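Local coordinates for protein guanosine-3',5'-bis(diphosphate) 3'-pyrophosphohydrolase MESH1 (Drosophila melanogaster, PDB 3NQW) that hydrolyses the alarmone ppGpp to GDP and diphosphate with the help of manganese and takes part in the starvation response, at residues L13-F18 with A59-V64. Residues are numbered along the deposited sequence; the frame is centred on the assembly and turned at random.
Sequences LQYAAF and ALLHDV. With MN (manganese (II) ion), chain C.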
loop_
_atom_site.group_PDB
_atom_site.type_symbol
_atom_site.label_atom_id
_atom_site.label_comp_id
_atom_site.label_asym_id
_atom_site.label_seq_id
_atom_site.Cartn_x
_atom_site.Cartn_y
_atom_site.Cartn_z
ATOM N N LEU A 13 -5.363 2.356 -4.512
ATOM C CA LEU A 13 -4.304 1.812 -3.660
ATOM C C LEU A 13 -4.793 0.472 -3.140
ATOM O O LEU A 13 -4.064 -0.518 -3.120
ATOM C CB LEU A 13 -4.062 2.729 -2.459
ATOM C CG LEU A 13 -2.703 2.725 -1.753
ATOM C CD1 LEU A 13 -2.935 2.904 -0.265
ATOM C CD2 LEU A 13 -1.957 1.444 -2.034
ATOM N N GLN A 14 -6.050 0.477 -2.710
ATOM C CA GLN A 14 -6.716 -0.699 -2.176
ATOM C C GLN A 14 -6.817 -1.770 -3.247
ATOM O O GLN A 14 -6.545 -2.944 -3.006
ATOM C CB GLN A 14 -8.116 -0.312 -1.706
ATOM C CG GLN A 14 -8.856 -1.406 -0.950
ATOM C CD GLN A 14 -10.165 -0.905 -0.331
ATOM O OE1 GLN A 14 -11.216 -0.848 -0.990
ATOM N NE2 GLN A 14 -10.096 -0.512 0.939
ATOM N N TYR A 15 -7.198 -1.349 -4.445
ATOM C CA TYR A 15 -7.346 -2.279 -5.546
ATOM C C TYR A 15 -6.003 -2.913 -5.929
ATOM O O TYR A 15 -5.904 -4.127 -6.093
ATOM C CB TYR A 15 -7.972 -1.554 -6.728
ATOM C CG TYR A 15 -8.230 -2.447 -7.901
ATOM C CD1 TYR A 15 -7.597 -2.217 -9.119
ATOM C CD2 TYR A 15 -9.116 -3.516 -7.804
ATOM C CE1 TYR A 15 -7.842 -3.023 -10.213
ATOM C CE2 TYR A 15 -9.366 -4.327 -8.897
ATOM C CZ TYR A 15 -8.725 -4.074 -10.098
ATOM O OH TYR A 15 -8.965 -4.876 -11.188
ATOM N N ALA A 16 -4.972 -2.090 -6.064
ATOM C CA ALA A 16 -3.658 -2.613 -6.383
ATOM C C ALA A 16 -3.305 -3.680 -5.329
ATOM O O ALA A 16 -2.963 -4.811 -5.664
ATOM C CB ALA A 16 -2.627 -1.486 -6.371
ATOM N N ALA A 17 -3.422 -3.306 -4.056
ATOM C CA ALA A 17 -3.135 -4.170 -2.908
ATOM C C ALA A 17 -3.914 -5.489 -2.867
ATOM O O ALA A 17 -3.439 -6.492 -2.324
ATOM C CB ALA A 17 -3.404 -3.394 -1.622
ATOM N N PHE A 18 -5.120 -5.466 -3.425
ATOM C CA PHE A 18 -5.993 -6.628 -3.450
ATOM C C PHE A 18 -5.644 -7.621 -4.550
ATOM O O PHE A 18 -5.463 -8.809 -4.296
ATOM C CB PHE A 18 -7.437 -6.184 -3.644
ATOM C CG PHE A 18 -8.391 -7.318 -3.691
ATOM C CD1 PHE A 18 -8.528 -8.151 -2.591
ATOM C CD2 PHE A 18 -9.114 -7.595 -4.846
ATOM C CE1 PHE A 18 -9.372 -9.256 -2.633
ATOM C CE2 PHE A 18 -9.970 -8.704 -4.905
ATOM C CZ PHE A 18 -10.096 -9.533 -3.795
ATOM N N ALA A 59 0.685 4.360 -11.581
ATOM C CA ALA A 59 1.884 3.671 -11.079
ATOM C C ALA A 59 1.508 2.565 -10.094
ATOM O O ALA A 59 2.095 1.486 -10.112
ATOM C CB ALA A 59 2.822 4.664 -10.403
ATOM N N LEU A 60 0.538 2.832 -9.231
ATOM C CA LEU A 60 0.101 1.818 -8.283
ATOM C C LEU A 60 -0.450 0.600 -9.047
ATOM O O LEU A 60 -0.381 -0.544 -8.576
ATOM C CB LEU A 60 -0.977 2.387 -7.346
ATOM C CG LEU A 60 -0.471 3.254 -6.183
ATOM C CD1 LEU A 60 -1.622 3.822 -5.384
ATOM C CD2 LEU A 60 0.420 2.417 -5.291
ATOM N N LEU A 61 -0.950 0.872 -10.253
ATOM C CA LEU A 61 -1.566 -0.121 -11.131
ATOM C C LEU A 61 -0.753 -0.517 -12.361
ATOM O O LEU A 61 -1.266 -1.188 -13.259
ATOM C CB LEU A 61 -2.914 0.409 -11.607
ATOM C CG LEU A 61 -3.944 0.805 -10.552
ATOM C CD1 LEU A 61 -5.197 1.235 -11.258
ATOM C CD2 LEU A 61 -4.234 -0.359 -9.606
ATOM N N HIS A 62 0.506 -0.103 -12.401
ATOM C CA HIS A 62 1.381 -0.403 -13.519
ATOM C C HIS A 62 1.709 -1.888 -13.711
ATOM O O HIS A 62 2.337 -2.245 -14.701
ATOM C CB HIS A 62 2.680 0.374 -13.371
ATOM C CG HIS A 62 3.664 -0.266 -12.450
ATOM N ND1 HIS A 62 4.920 -0.660 -12.867
ATOM C CD2 HIS A 62 3.600 -0.554 -11.132
ATOM C CE1 HIS A 62 5.583 -1.157 -11.845
ATOM N NE2 HIS A 62 4.803 -1.104 -10.775
ATOM N N ASP A 63 1.319 -2.756 -12.780
ATOM C CA ASP A 63 1.599 -4.185 -12.944
ATOM C C ASP A 63 0.345 -5.058 -12.832
ATOM O O ASP A 63 0.398 -6.230 -13.173
ATOM C CB ASP A 63 2.681 -4.667 -11.948
ATOM C CG ASP A 63 4.126 -4.417 -12.453
ATOM O OD1 ASP A 63 4.371 -4.413 -13.683
ATOM O OD2 ASP A 63 5.038 -4.250 -11.612
ATOM N N VAL A 64 -0.779 -4.498 -12.378
ATOM C CA VAL A 64 -2.005 -5.295 -12.255
ATOM C C VAL A 64 -2.497 -5.861 -13.570
ATOM O O VAL A 64 -2.637 -7.074 -13.721
ATOM C CB VAL A 64 -3.196 -4.513 -11.659
ATOM C CG1 VAL A 64 -2.967 -4.258 -10.192
ATOM C CG2 VAL A 64 -3.410 -3.221 -12.416
HETATM MN MN MN C . 6.968 -3.183 -11.985
#
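L60 and L61 both turn CG anti to their own carbonyl carbon (chi1 -80° and -57°), which carries their methyl branches toward L13, Y15 and A16 of helix 7-19 in this all-helical HD-domain fold. The segment 59-64 contains the HD pair itself, H62-D63, in the bend between helix 53-60 and the short helix 64-67, and the contact packs the apolar side of that bend on helix 7-19. A16 lies where the two backbones come nearest, A16 CA being 5.8 Å from L61 CA; alanine suits so close an approach, since its single methyl lies against the carbonyl oxygen of L60, above the peptide plane. A16 CB also meets L61 CD2 at 3.8 Å. The forked end of L61 lets this one methyl serve two neighbours: L61 CD2 also comes to the edge of the Y15 ring, near its plane, 3.9 Å from Y15 CD1. One turn earlier on helix 7-19, the branched end of L60 lies beside L13, with L60 CD1 3.9 Å from L13 CG. At the far end of 59-64, V64, branched at CB, offers a methyl close to its backbone, V64 CG1 lying 4.2 Å from A16 CA. L13 also packs on I38 of the second subunit, so this layer adjoins the dimer interface. On the side of the bend turned from helix 7-19, D63, which shares the manganese site with H36 and D123, binds the ion through OD2 at 2.2 Å, and D63 OD2 is also hydrogen-bonded to Y33 OH.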